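Local coordinates for protein alanine dehydrogenase (Archaeoglobus fulgidus, PDB 1OMO) that catalyses the NAD-dependent oxidative deamination of L-alanine to pyruvate, and the reverse reductive amination, as a homodimer, at residues Met21-Glu26 with Asp297-Lys302; Met59-Leu64 with Val304-Leu309; Ser126-Ile131 with Glu142-Val147; Glu152-Asp157 with Ala185-Val190. All coordinates share one frame; numbering follows the deposited sequence.

Contact 1. Residues Met21-Glu26 with Asp297-Lys302; sequences MNAVEE and DVAVAK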
loop_
_atom_site.group_PDB
_atom_site.type_symbol
_atom_site.label_atom_id
_atom_site.label_comp_id
_atom_site.label_asym_id
_atom_site.label_seq_id
_atom_site.Cartn_x
_atom_site.Cartn_y
_atom_site.Cartn_z
ATOM N N MET A 21 13.806 13.620 -15.131
ATOM C CA MET A 21 15.163 13.078 -15.101
ATOM C C MET A 21 15.972 13.538 -13.903
ATOM O O MET A 21 16.714 12.750 -13.302
ATOM C CB MET A 21 15.926 13.405 -16.397
ATOM C CG MET A 21 15.579 12.441 -17.553
ATOM S SD MET A 21 16.113 12.892 -19.221
ATOM C CE MET A 21 17.746 12.269 -19.156
ATOM N N ASN A 22 15.828 14.808 -13.542
ATOM C CA ASN A 22 16.559 15.316 -12.393
ATOM C C ASN A 22 16.073 14.688 -11.103
ATOM O O ASN A 22 16.883 14.371 -10.240
ATOM C CB ASN A 22 16.422 16.830 -12.293
ATOM C CG ASN A 22 17.325 17.545 -13.259
ATOM O OD1 ASN A 22 17.093 18.710 -13.602
ATOM N ND2 ASN A 22 18.374 16.854 -13.709
ATOM N N ALA A 23 14.756 14.527 -10.996
ATOM C CA ALA A 23 14.121 13.952 -9.818
ATOM C C ALA A 23 14.470 12.485 -9.643
ATOM O O ALA A 23 14.779 12.044 -8.540
ATOM C CB ALA A 23 12.592 14.125 -9.901
ATOM N N VAL A 24 14.449 11.733 -10.733
ATOM C CA VAL A 24 14.754 10.315 -10.655
ATOM C C VAL A 24 16.220 10.088 -10.313
ATOM O O VAL A 24 16.559 9.178 -9.555
ATOM C CB VAL A 24 14.364 9.581 -11.986
ATOM C CG1 VAL A 24 14.837 8.125 -11.980
ATOM C CG2 VAL A 24 12.865 9.611 -12.141
ATOM N N GLU A 25 17.092 10.937 -10.845
ATOM C CA GLU A 25 18.519 10.822 -10.552
ATOM C C GLU A 25 18.794 11.075 -9.058
ATOM O O GLU A 25 19.515 10.303 -8.390
ATOM C CB GLU A 25 19.312 11.806 -11.409
ATOM C CG GLU A 25 20.838 11.740 -11.175
ATOM C CD GLU A 25 21.620 12.387 -12.309
ATOM O OE1 GLU A 25 21.142 13.394 -12.869
ATOM O OE2 GLU A 25 22.716 11.910 -12.638
ATOM N N GLU A 26 18.207 12.144 -8.520
ATOM C CA GLU A 26 18.402 12.473 -7.092
ATOM C C GLU A 26 17.771 11.378 -6.211
ATOM O O GLU A 26 18.315 11.000 -5.182
ATOM C CB GLU A 26 17.818 13.870 -6.808
ATOM C CG GLU A 26 17.938 14.360 -5.385
ATOM C CD GLU A 26 19.378 14.497 -4.875
ATOM O OE1 GLU A 26 19.537 14.993 -3.743
ATOM O OE2 GLU A 26 20.348 14.131 -5.584
ATOM N N ASP A 297 8.333 7.269 -8.180
ATOM C CA ASP A 297 6.963 7.781 -8.265
ATOM C C ASP A 297 6.760 8.946 -7.265
ATOM O O ASP A 297 6.158 9.947 -7.597
ATOM C CB ASP A 297 5.967 6.641 -8.005
ATOM C CG ASP A 297 6.094 5.528 -9.008
ATOM O OD1 ASP A 297 6.099 5.847 -10.206
ATOM O OD2 ASP A 297 6.186 4.332 -8.618
ATOM N N VAL A 298 7.279 8.827 -6.044
ATOM C CA VAL A 298 7.126 9.939 -5.092
ATOM C C VAL A 298 7.923 11.186 -5.520
ATOM O O VAL A 298 7.375 12.311 -5.542
ATOM C CB VAL A 298 7.525 9.531 -3.659
ATOM C CG1 VAL A 298 7.383 10.740 -2.718
ATOM C CG2 VAL A 298 6.603 8.398 -3.173
ATOM N N ALA A 299 9.192 10.988 -5.889
ATOM C CA ALA A 299 10.052 12.092 -6.345
ATOM C C ALA A 299 9.326 12.853 -7.446
ATOM O O ALA A 299 9.141 14.073 -7.394
ATOM C CB ALA A 299 11.380 11.549 -6.887
ATOM N N VAL A 300 8.888 12.113 -8.443
ATOM C CA VAL A 300 8.196 12.723 -9.535
ATOM C C VAL A 300 6.844 13.331 -9.132
ATOM O O VAL A 300 6.450 14.353 -9.675
ATOM C CB VAL A 300 8.024 11.707 -10.672
ATOM C CG1 VAL A 300 6.704 11.923 -11.349
ATOM C CG2 VAL A 300 9.169 11.864 -11.686
ATOM N N ALA A 301 6.123 12.712 -8.209
ATOM C CA ALA A 301 4.847 13.286 -7.801
ATOM C C ALA A 301 5.073 14.621 -7.056
ATOM O O ALA A 301 4.243 15.551 -7.133
ATOM C CB ALA A 301 4.074 12.295 -6.927
ATOM N N LYS A 302 6.196 14.721 -6.347
ATOM C CA LYS A 302 6.528 15.954 -5.639
ATOM C C LYS A 302 6.645 17.122 -6.630
ATOM O O LYS A 302 6.216 18.249 -6.348
ATOM C CB LYS A 302 7.848 15.823 -4.880
ATOM C CG LYS A 302 8.551 17.198 -4.776
ATOM C CD LYS A 302 9.700 17.233 -3.796
ATOM C CE LYS A 302 10.215 18.671 -3.608
ATOM N NZ LYS A 302 11.111 18.754 -2.432
#
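Ala23 and Ala299 meet methyl to methyl where helices 17-32 and 294-311 pass each other, CB to CB at 4.1 Å. The methyl of Ala299 also lies 3.8 Å from the carbonyl O of Ala23, so one small side chain touches both the backbone and the side chain of its partner. Beside this pair Val24 CG2 and Val300 CG2 approach to 4.4 Å, branch to branch, and the same CG2 of Val300 reaches Ala23 CB at 4.5 Å. With alanines at the crossing, the short helix segments come within 8.6 Å of each other, their directions 140° apart and thus roughly antiparallel. The side chain of Met59 closes one flank by packing on Ala299. On the flank of the two valines, helix 102-120 brings Arg108 against Val24 and Thr104 against Val300. Asp297, turned away from helix 17-32, forms salt bridges through OD1 to NE of Arg108, which binds NAD, and through OD2 to NZ of Lys65, the inferred proton donor/acceptor. Helix 294-311 therefore offers methyl groups to one neighbour and a carboxylate to Arg108 and Lys65, the latter probably catalytic. No hydrogen bond or charge pair links the two helix segments; their contact rests on buried apolar surface and close fit, while the ionic partners of the region are set on other faces of the helices.

Contact 2. Residues Met59-Leu64 with Val304-Leu309; sequences MGYAGL and VYENAL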
loop_
_atom_site.group_PDB
_atom_site.type_symbol
_atom_site.label_atom_id
_atom_site.label_comp_id
_atom_site.label_asym_id
_atom_site.label_seq_id
_atom_site.Cartn_x
_atom_site.Cartn_y
_atom_site.Cartn_z
ATOM N N MET A 59 12.887 13.300 -0.204
ATOM C CA MET A 59 12.742 14.653 -0.700
ATOM C C MET A 59 11.672 15.437 0.031
ATOM O O MET A 59 11.119 16.380 -0.512
ATOM C CB MET A 59 12.416 14.628 -2.196
ATOM C CG MET A 59 13.377 13.777 -2.991
ATOM S SD MET A 59 12.890 13.682 -4.689
ATOM C CE MET A 59 14.464 13.498 -5.479
ATOM N N GLY A 60 11.364 15.030 1.249
ATOM C CA GLY A 60 10.389 15.752 2.025
ATOM C C GLY A 60 8.939 15.354 1.895
ATOM O O GLY A 60 8.071 15.990 2.502
ATOM N N TYR A 61 8.656 14.329 1.100
ATOM C CA TYR A 61 7.283 13.863 0.947
ATOM C C TYR A 61 7.150 12.382 1.187
ATOM O O TYR A 61 8.132 11.647 1.266
ATOM C CB TYR A 61 6.746 14.139 -0.449
ATOM C CG TYR A 61 6.529 15.583 -0.743
ATOM C CD1 TYR A 61 7.602 16.424 -0.989
ATOM C CD2 TYR A 61 5.242 16.106 -0.808
ATOM C CE1 TYR A 61 7.399 17.761 -1.304
ATOM C CE2 TYR A 61 5.020 17.447 -1.126
ATOM C CZ TYR A 61 6.107 18.267 -1.381
ATOM O OH TYR A 61 5.906 19.564 -1.783
ATOM N N ALA A 62 5.915 11.947 1.323
ATOM C CA ALA A 62 5.659 10.534 1.489
ATOM C C ALA A 62 4.479 10.308 0.575
ATOM O O ALA A 62 3.752 11.251 0.267
ATOM C CB ALA A 62 5.308 10.206 2.933
ATOM N N GLY A 63 4.323 9.087 0.087
ATOM C CA GLY A 63 3.192 8.794 -0.793
ATOM C C GLY A 63 3.052 7.325 -1.083
ATOM O O GLY A 63 3.950 6.529 -0.793
ATOM N N LEU A 64 1.918 6.942 -1.647
ATOM C CA LEU A 64 1.710 5.547 -2.005
ATOM C C LEU A 64 1.108 5.445 -3.393
ATOM O O LEU A 64 0.091 6.068 -3.654
ATOM C CB LEU A 64 0.780 4.842 -1.001
ATOM C CG LEU A 64 0.570 3.372 -1.454
ATOM C CD1 LEU A 64 0.596 2.456 -0.274
ATOM C CD2 LEU A 64 -0.746 3.213 -2.215
ATOM N N VAL A 304 5.194 17.360 -9.644
ATOM C CA VAL A 304 3.867 17.626 -10.189
ATOM C C VAL A 304 3.045 18.426 -9.181
ATOM O O VAL A 304 2.294 19.351 -9.551
ATOM C CB VAL A 304 3.096 16.310 -10.459
ATOM C CG1 VAL A 304 1.603 16.596 -10.668
ATOM C CG2 VAL A 304 3.679 15.604 -11.670
ATOM N N TYR A 305 3.158 18.056 -7.903
ATOM C CA TYR A 305 2.373 18.750 -6.878
ATOM C C TYR A 305 2.782 20.232 -6.736
ATOM O O TYR A 305 1.932 21.104 -6.750
ATOM C CB TYR A 305 2.463 18.018 -5.519
ATOM C CG TYR A 305 1.736 18.728 -4.382
ATOM C CD1 TYR A 305 2.448 19.302 -3.335
ATOM C CD2 TYR A 305 0.343 18.875 -4.387
ATOM C CE1 TYR A 305 1.802 20.020 -2.310
ATOM C CE2 TYR A 305 -0.312 19.585 -3.372
ATOM C CZ TYR A 305 0.431 20.159 -2.334
ATOM O OH TYR A 305 -0.186 20.861 -1.339
ATOM N N GLU A 306 4.072 20.510 -6.630
ATOM C CA GLU A 306 4.542 21.883 -6.490
ATOM C C GLU A 306 4.281 22.673 -7.760
ATOM O O GLU A 306 3.953 23.851 -7.694
ATOM C CB GLU A 306 6.030 21.892 -6.102
ATOM C CG GLU A 306 6.230 21.287 -4.710
ATOM C CD GLU A 306 7.667 21.131 -4.289
ATOM O OE1 GLU A 306 7.904 20.717 -3.141
ATOM O OE2 GLU A 306 8.571 21.413 -5.096
ATOM N N ASN A 307 4.397 22.047 -8.924
ATOM C CA ASN A 307 4.114 22.798 -10.128
ATOM C C ASN A 307 2.625 23.057 -10.220
ATOM O O ASN A 307 2.200 24.006 -10.863
ATOM C CB ASN A 307 4.570 22.051 -11.367
ATOM C CG ASN A 307 6.050 22.177 -11.601
ATOM O OD1 ASN A 307 6.687 23.089 -11.091
ATOM N ND2 ASN A 307 6.606 21.273 -12.387
ATOM N N ALA A 308 1.833 22.195 -9.596
ATOM C CA ALA A 308 0.399 22.345 -9.611
ATOM C C ALA A 308 0.000 23.551 -8.735
ATOM O O ALA A 308 -0.875 24.337 -9.120
ATOM C CB ALA A 308 -0.268 21.065 -9.117
ATOM N N LEU A 309 0.617 23.707 -7.561
ATOM C CA LEU A 309 0.286 24.857 -6.730
ATOM C C LEU A 309 0.612 26.121 -7.538
ATOM O O LEU A 309 -0.220 27.035 -7.657
ATOM C CB LEU A 309 1.103 24.854 -5.464
ATOM C CG LEU A 309 0.895 23.573 -4.672
ATOM C CD1 LEU A 309 1.761 23.628 -3.434
ATOM C CD2 LEU A 309 -0.565 23.402 -4.280
#
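With CG anti to its carbonyl carbon (chi1 -69°), Tyr61 sends its ring from the start of strand 61-69 toward helix 294-311, where Glu306 has the same first torsion and an extended chain beyond CG. The phenol OH of Tyr61 donates to Glu306 OE1 at 2.7 Å, using the anti lone pair of that oxygen; ring and carboxylate planes stand 57° apart. Tyr305, its CG anti to the backbone N (chi1 177°), crosses Tyr61 at about a right angle. Its ring edge receives Tyr61 OH in plane, with CD1 3.8 Å from that oxygen, and CD1 also packs on Tyr61 CE2 at 3.9 Å. A leucine in place of Tyr61 would probably leave Glu306 OE1 without this donor and open a gap beside the Tyr305 edge. Leu96 of strand 95-100 touches both tyrosines, and Lys302 packs against Tyr61. The arrangement is a helix laid on a beta-sheet near the surface, in the domain whose strands form the beta-sandwich dimer: Ala62, next in the strand, packs on Phe46 of the second subunit.

Contact 3. Residues Ser126-Ile131 with Glu142-Val147; sequences SVFGFI and EALRRV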
loop_
_atom_site.group_PDB
_atom_site.type_symbol
_atom_site.label_atom_id
_atom_site.label_comp_id
_atom_site.label_asym_id
_atom_site.label_seq_id
_atom_site.Cartn_x
_atom_site.Cartn_y
_atom_site.Cartn_z
ATOM N N SER A 126 25.977 6.304 -30.450
ATOM C CA SER A 126 25.243 7.043 -31.462
ATOM C C SER A 126 24.174 6.205 -32.138
ATOM O O SER A 126 23.232 6.756 -32.701
ATOM C CB SER A 126 26.202 7.551 -32.531
ATOM O OG SER A 126 26.941 6.456 -33.026
ATOM N N VAL A 127 24.357 4.881 -32.138
ATOM C CA VAL A 127 23.380 4.004 -32.758
ATOM C C VAL A 127 22.508 3.452 -31.649
ATOM O O VAL A 127 23.009 2.826 -30.723
ATOM C CB VAL A 127 24.050 2.854 -33.533
ATOM C CG1 VAL A 127 22.986 2.019 -34.225
ATOM C CG2 VAL A 127 25.026 3.431 -34.595
ATOM N N PHE A 128 21.209 3.711 -31.739
ATOM C CA PHE A 128 20.277 3.251 -30.730
ATOM C C PHE A 128 19.306 2.257 -31.286
ATOM O O PHE A 128 18.596 2.557 -32.237
ATOM C CB PHE A 128 19.508 4.442 -30.139
ATOM C CG PHE A 128 20.366 5.345 -29.288
ATOM C CD1 PHE A 128 21.357 6.151 -29.870
ATOM C CD2 PHE A 128 20.239 5.342 -27.905
ATOM C CE1 PHE A 128 22.210 6.934 -29.078
ATOM C CE2 PHE A 128 21.093 6.123 -27.117
ATOM C CZ PHE A 128 22.076 6.913 -27.712
ATOM N N GLY A 129 19.288 1.074 -30.688
ATOM C CA GLY A 129 18.373 0.028 -31.104
ATOM C C GLY A 129 17.215 -0.178 -30.121
ATOM O O GLY A 129 17.389 -0.135 -28.894
ATOM N N PHE A 130 16.019 -0.386 -30.658
ATOM C CA PHE A 130 14.844 -0.615 -29.850
ATOM C C PHE A 130 14.156 -1.943 -30.184
ATOM O O PHE A 130 13.737 -2.194 -31.329
ATOM C CB PHE A 130 13.849 0.532 -30.021
ATOM C CG PHE A 130 14.337 1.848 -29.470
ATOM C CD1 PHE A 130 15.284 2.601 -30.172
ATOM C CD2 PHE A 130 13.854 2.333 -28.254
ATOM C CE1 PHE A 130 15.750 3.830 -29.671
ATOM C CE2 PHE A 130 14.307 3.569 -27.731
ATOM C CZ PHE A 130 15.255 4.314 -28.445
ATOM N N ILE A 131 14.080 -2.816 -29.189
ATOM C CA ILE A 131 13.377 -4.078 -29.342
ATOM C C ILE A 131 12.069 -3.791 -28.614
ATOM O O ILE A 131 12.035 -3.773 -27.387
ATOM C CB ILE A 131 14.094 -5.229 -28.637
ATOM C CG1 ILE A 131 15.533 -5.338 -29.147
ATOM C CG2 ILE A 131 13.352 -6.510 -28.882
ATOM C CD1 ILE A 131 15.628 -5.483 -30.660
ATOM N N GLU A 142 12.886 9.596 -25.773
ATOM C CA GLU A 142 12.887 10.983 -25.352
ATOM C C GLU A 142 13.872 11.268 -24.212
ATOM O O GLU A 142 14.494 12.312 -24.195
ATOM C CB GLU A 142 11.478 11.433 -24.940
ATOM C CG GLU A 142 10.491 11.509 -26.073
ATOM C CD GLU A 142 10.772 12.640 -27.067
ATOM O OE1 GLU A 142 10.150 12.640 -28.159
ATOM O OE2 GLU A 142 11.594 13.532 -26.762
ATOM N N ALA A 143 13.986 10.365 -23.249
ATOM C CA ALA A 143 14.929 10.581 -22.170
ATOM C C ALA A 143 16.362 10.527 -22.726
ATOM O O ALA A 143 17.210 11.381 -22.394
ATOM C CB ALA A 143 14.756 9.536 -21.115
ATOM N N LEU A 144 16.624 9.520 -23.560
ATOM C CA LEU A 144 17.938 9.324 -24.140
ATOM C C LEU A 144 18.419 10.491 -25.002
ATOM O O LEU A 144 19.624 10.815 -25.015
ATOM C CB LEU A 144 17.971 8.015 -24.957
ATOM C CG LEU A 144 17.895 6.681 -24.193
ATOM C CD1 LEU A 144 17.627 5.531 -25.159
ATOM C CD2 LEU A 144 19.226 6.445 -23.449
ATOM N N ARG A 145 17.522 11.135 -25.732
ATOM C CA ARG A 145 18.025 12.225 -26.511
ATOM C C ARG A 145 18.313 13.437 -25.641
ATOM O O ARG A 145 18.834 14.423 -26.112
ATOM C CB ARG A 145 17.122 12.555 -27.698
ATOM C CG ARG A 145 15.753 12.991 -27.399
ATOM C CD ARG A 145 15.090 13.271 -28.724
ATOM N NE ARG A 145 13.808 13.917 -28.541
ATOM C CZ ARG A 145 13.296 14.789 -29.400
ATOM N NH1 ARG A 145 13.969 15.116 -30.490
ATOM N NH2 ARG A 145 12.090 15.299 -29.185
ATOM N N ARG A 146 18.002 13.371 -24.357
ATOM C CA ARG A 146 18.351 14.499 -23.499
ATOM C C ARG A 146 19.816 14.281 -23.157
ATOM O O ARG A 146 20.501 15.188 -22.756
ATOM C CB ARG A 146 17.535 14.501 -22.199
ATOM C CG ARG A 146 16.381 15.486 -22.174
ATOM C CD ARG A 146 15.389 15.199 -23.263
ATOM N NE ARG A 146 14.184 15.999 -23.110
ATOM C CZ ARG A 146 13.064 15.801 -23.801
ATOM N NH1 ARG A 146 12.008 16.591 -23.596
ATOM N NH2 ARG A 146 13.003 14.812 -24.692
ATOM N N VAL A 147 20.303 13.062 -23.320
ATOM C CA VAL A 147 21.684 12.814 -22.946
ATOM C C VAL A 147 22.638 12.433 -24.069
ATOM O O VAL A 147 23.858 12.425 -23.874
ATOM C CB VAL A 147 21.768 11.742 -21.795
ATOM C CG1 VAL A 147 21.227 12.350 -20.477
ATOM C CG2 VAL A 147 20.945 10.513 -22.138
#
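Leu144 reaches from helix 135-147 to Phe128 and Phe130 on strand 127-131, joining the first strand and helix of a beta-alpha-beta unit in the Rossmann-fold NAD domain. Both phenylalanines, alternate residues of the strand, direct CB at the helix. Leu144 CG lies anti to its carbonyl carbon (chi1 -70°), which sets the fork obliquely against Phe128: CD1 lies 3.8 Å from Phe128 CD2, and the other branch, CD2, 4.1 Å from Phe128 CE2. The CD1 methyl bridges on to Phe130, meeting its CZ at 4.2 Å, so the two rings share one branch. Val192 of strand 190-193 packs on Phe130 and Leu144, and Phe166 meets the Phe130 ring, in a buried apolar layer between sheet and helix. In a salt-bridge network on other sides of the helix, Arg145 holds Glu142 OE2 side-on, the oxygen in the guanidinium plane: NE (2.9 Å) comes from above the carboxylate plane, NH2 (3.0 Å) on the syn lone pair. Arg146 NH2 adds a third donor on the anti lone pair of Glu142 OE2, at 2.8 Å.

Contact 4. Residues Glu152-Asp157 with Ala185-Val190; sequences EVKAYD and ASRCDV. With NAD (nicotinamide-adenine-dinucleotide), chain D.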
loop_
_atom_site.group_PDB
_atom_site.type_symbol
_atom_site.label_atom_id
_atom_site.label_comp_id
_atom_site.label_asym_id
_atom_site.label_seq_id
_atom_site.Cartn_x
_atom_site.Cartn_y
_atom_site.Cartn_z
ATOM N N GLU A 152 21.555 7.308 -35.130
ATOM C CA GLU A 152 20.669 6.439 -35.870
ATOM C C GLU A 152 19.800 5.569 -34.977
ATOM O O GLU A 152 20.244 5.104 -33.932
ATOM C CB GLU A 152 21.470 5.516 -36.778
ATOM C CG GLU A 152 20.580 4.627 -37.625
ATOM C CD GLU A 152 21.339 3.461 -38.247
ATOM O OE1 GLU A 152 20.746 2.700 -39.040
ATOM O OE2 GLU A 152 22.531 3.305 -37.928
ATOM N N VAL A 153 18.565 5.342 -35.414
ATOM C CA VAL A 153 17.624 4.505 -34.684
ATOM C C VAL A 153 17.269 3.282 -35.528
ATOM O O VAL A 153 16.945 3.404 -36.708
ATOM C CB VAL A 153 16.339 5.307 -34.315
ATOM C CG1 VAL A 153 15.187 4.338 -33.914
ATOM C CG2 VAL A 153 16.676 6.280 -33.163
ATOM N N LYS A 154 17.379 2.107 -34.916
ATOM C CA LYS A 154 17.026 0.847 -35.563
ATOM C C LYS A 154 15.849 0.277 -34.761
ATOM O O LYS A 154 16.022 -0.091 -33.596
ATOM C CB LYS A 154 18.225 -0.084 -35.525
ATOM C CG LYS A 154 19.441 0.528 -36.241
ATOM C CD LYS A 154 20.715 -0.244 -35.951
ATOM C CE LYS A 154 21.249 -0.967 -37.147
ATOM N NZ LYS A 154 22.481 -1.681 -36.721
ATOM N N ALA A 155 14.664 0.197 -35.369
ATOM C CA ALA A 155 13.479 -0.255 -34.640
ATOM C C ALA A 155 12.810 -1.574 -35.021
ATOM O O ALA A 155 12.465 -1.801 -36.174
ATOM C CB ALA A 155 12.435 0.859 -34.676
ATOM N N TYR A 156 12.588 -2.422 -34.037
ATOM C CA TYR A 156 11.937 -3.698 -34.276
ATOM C C TYR A 156 10.766 -3.983 -33.357
ATOM O O TYR A 156 10.883 -3.870 -32.134
ATOM C CB TYR A 156 12.906 -4.864 -34.102
ATOM C CG TYR A 156 12.182 -6.215 -34.074
ATOM C CD1 TYR A 156 11.885 -6.857 -32.860
ATOM C CD2 TYR A 156 11.758 -6.830 -35.271
ATOM C CE1 TYR A 156 11.186 -8.079 -32.834
ATOM C CE2 TYR A 156 11.051 -8.044 -35.253
ATOM C CZ TYR A 156 10.770 -8.662 -34.034
ATOM O OH TYR A 156 10.050 -9.841 -34.025
ATOM N N ASP A 157 9.646 -4.396 -33.928
ATOM C CA ASP A 157 8.492 -4.766 -33.105
ATOM C C ASP A 157 7.860 -5.928 -33.854
ATOM O O ASP A 157 7.989 -5.976 -35.072
ATOM C CB ASP A 157 7.511 -3.583 -32.997
ATOM C CG ASP A 157 6.479 -3.741 -31.844
ATOM O OD1 ASP A 157 6.408 -2.844 -30.957
ATOM O OD2 ASP A 157 5.738 -4.749 -31.822
ATOM N N ALA A 185 18.583 -4.778 -35.254
ATOM C CA ALA A 185 18.289 -3.734 -34.265
ATOM C C ALA A 185 19.183 -3.896 -33.052
ATOM O O ALA A 185 19.552 -2.923 -32.437
ATOM C CB ALA A 185 16.828 -3.812 -33.833
ATOM N N SER A 186 19.508 -5.142 -32.706
ATOM C CA SER A 186 20.358 -5.460 -31.553
ATOM C C SER A 186 21.808 -5.014 -31.696
ATOM O O SER A 186 22.550 -4.935 -30.717
ATOM C CB SER A 186 20.366 -6.959 -31.312
ATOM O OG SER A 186 19.058 -7.412 -31.115
ATOM N N ARG A 187 22.205 -4.757 -32.929
ATOM C CA ARG A 187 23.550 -4.315 -33.265
ATOM C C ARG A 187 23.528 -2.814 -33.109
ATOM O O ARG A 187 23.063 -2.112 -33.997
ATOM C CB ARG A 187 23.846 -4.725 -34.716
ATOM C CG ARG A 187 25.105 -4.149 -35.304
ATOM C CD ARG A 187 25.494 -4.939 -36.542
ATOM N NE ARG A 187 25.837 -6.317 -36.202
ATOM C CZ ARG A 187 25.289 -7.379 -36.774
ATOM N NH1 ARG A 187 25.664 -8.598 -36.400
ATOM N NH2 ARG A 187 24.367 -7.220 -37.718
ATOM N N CYS A 188 24.033 -2.324 -31.982
ATOM C CA CYS A 188 24.011 -0.893 -31.699
ATOM C C CYS A 188 24.910 -0.568 -30.524
ATOM O O CYS A 188 25.541 -1.458 -29.978
ATOM C CB CYS A 188 22.580 -0.479 -31.345
ATOM S SG CYS A 188 21.932 -1.421 -29.938
ATOM N N ASP A 189 24.973 0.693 -30.116
ATOM C CA ASP A 189 25.788 1.056 -28.942
ATOM C C ASP A 189 24.919 1.002 -27.651
ATOM O O ASP A 189 25.394 0.628 -26.582
ATOM C CB ASP A 189 26.377 2.464 -29.108
ATOM C CG ASP A 189 27.055 2.668 -30.471
ATOM O OD1 ASP A 189 27.891 1.824 -30.862
ATOM O OD2 ASP A 189 26.742 3.675 -31.149
ATOM N N VAL A 190 23.642 1.368 -27.791
ATOM C CA VAL A 190 22.657 1.385 -26.705
ATOM C C VAL A 190 21.429 0.634 -27.237
ATOM O O VAL A 190 20.835 1.027 -28.256
ATOM C CB VAL A 190 22.263 2.858 -26.332
ATOM C CG1 VAL A 190 21.156 2.879 -25.258
ATOM C CG2 VAL A 190 23.519 3.608 -25.814
HETATM P PA NAD D . 2.947 -1.818 -25.011
HETATM O O1A NAD D . 2.055 -2.999 -25.113
HETATM O O2A NAD D . 2.451 -0.466 -25.542
HETATM O O5B NAD D . 4.485 -1.954 -25.598
HETATM C C5B NAD D . 5.132 -3.276 -25.825
HETATM C C4B NAD D . 5.457 -3.359 -27.339
HETATM O O4B NAD D . 6.147 -4.681 -27.457
HETATM C C3B NAD D . 4.226 -3.514 -28.352
HETATM O O3B NAD D . 4.275 -2.473 -29.407
HETATM C C2B NAD D . 4.321 -4.954 -28.912
HETATM O O2B NAD D . 3.797 -5.237 -30.158
HETATM C C1B NAD D . 5.845 -5.225 -28.720
HETATM N N9A NAD D . 6.170 -6.611 -28.551
HETATM C C8A NAD D . 5.544 -7.633 -27.865
HETATM N N7A NAD D . 6.182 -8.782 -27.939
HETATM C C5A NAD D . 7.266 -8.595 -28.679
HETATM C C6A NAD D . 8.346 -9.496 -29.085
HETATM N N6A NAD D . 8.355 -10.760 -28.748
HETATM N N1A NAD D . 9.329 -8.908 -29.861
HETATM C C2A NAD D . 9.331 -7.606 -30.233
HETATM N N3A NAD D . 8.308 -6.702 -29.868
HETATM C C4A NAD D . 7.308 -7.240 -29.076
HETATM O O3 NAD D . 3.600 -1.478 -23.517
HETATM P PN NAD D . 4.591 -0.253 -22.880
HETATM O O1N NAD D . 5.104 0.562 -24.038
HETATM O O2N NAD D . 3.884 0.375 -21.696
HETATM O O5D NAD D . 5.835 -1.254 -22.341
HETATM C C5D NAD D . 5.206 -2.510 -21.633
HETATM C C4D NAD D . 6.233 -3.350 -20.948
HETATM O O4D NAD D . 6.997 -2.433 -19.982
HETATM C C3D NAD D . 5.670 -4.485 -20.035
HETATM O O3D NAD D . 6.611 -5.561 -19.860
HETATM C C2D NAD D . 5.405 -3.696 -18.750
HETATM O O2D NAD D . 4.970 -4.463 -17.676
HETATM C C1D NAD D . 6.797 -2.920 -18.594
HETATM N N1N NAD D . 6.872 -1.630 -17.823
HETATM C C2N NAD D . 7.961 -1.633 -16.847
HETATM C C3N NAD D . 8.192 -0.350 -16.230
HETATM C C7N NAD D . 9.409 -0.367 -15.124
HETATM O O7N NAD D . 9.401 0.513 -14.216
HETATM N N7N NAD D . 10.384 -1.324 -15.252
HETATM C C4N NAD D . 7.495 0.854 -16.492
HETATM C C5N NAD D . 6.445 0.707 -17.487
HETATM C C6N NAD D . 6.148 -0.502 -18.135
#
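Strand 152-156 passes the end of helix 182-185 and the loop after it, the backbones nearest at Lys154 and Ala185, CA atoms 4.9 Å apart. The methyl of Ala185 fits against the strand, 3.8 Å from Lys154 O and 4.1 Å from Tyr156 CB. Lys154 leans over the loop, its chain bent at chi3 (112°), and NZ donates to Arg187 O at 2.8 Å in the carbonyl plane. The same ammonium forms a salt bridge with Glu184, which also pairs with Arg187, while Arg187 NE is bridged to Glu208. A methionine instead of Lys154 would probably leave Arg187 O without this donor and Glu184 with one cationic mate fewer. Just past the strand's end, Asp157 accepts both adenosine-ribose hydroxyls of NAD, O3B on OD1 at 2.7 Å and O2B on OD2 at 2.6 Å, as expected of a Rossmann enzyme using NAD and not NADP. Strand 127-131 lies between strands 152-156 and 190-193 in the sheet, touching Lys154 and Ala185, while helix 160-172 packs on Ala155.

Overall arrangement
Contacts 1 and 3 are buried and apolar where their segments meet; contact 2 lies near the surface and contact 4 is partly buried, and both of these add a hydrogen bond. Helix 294-311 serves contacts 1 and 2, its earlier turns facing helix 17-32 and its later ones the start of strand 61-69; Lys302 NZ joins them by a probable hydrogen bond to Met59 O. Contacts 3 and 4 belong to the NAD domain and share its parallel sheet, Phe128 N bonding to Glu152 O. Met21 connects the two pairs, packing on Ala143 and Arg146. Contact 4 alone holds the cofactor directly, about 36 Å from contact 2, centre to centre.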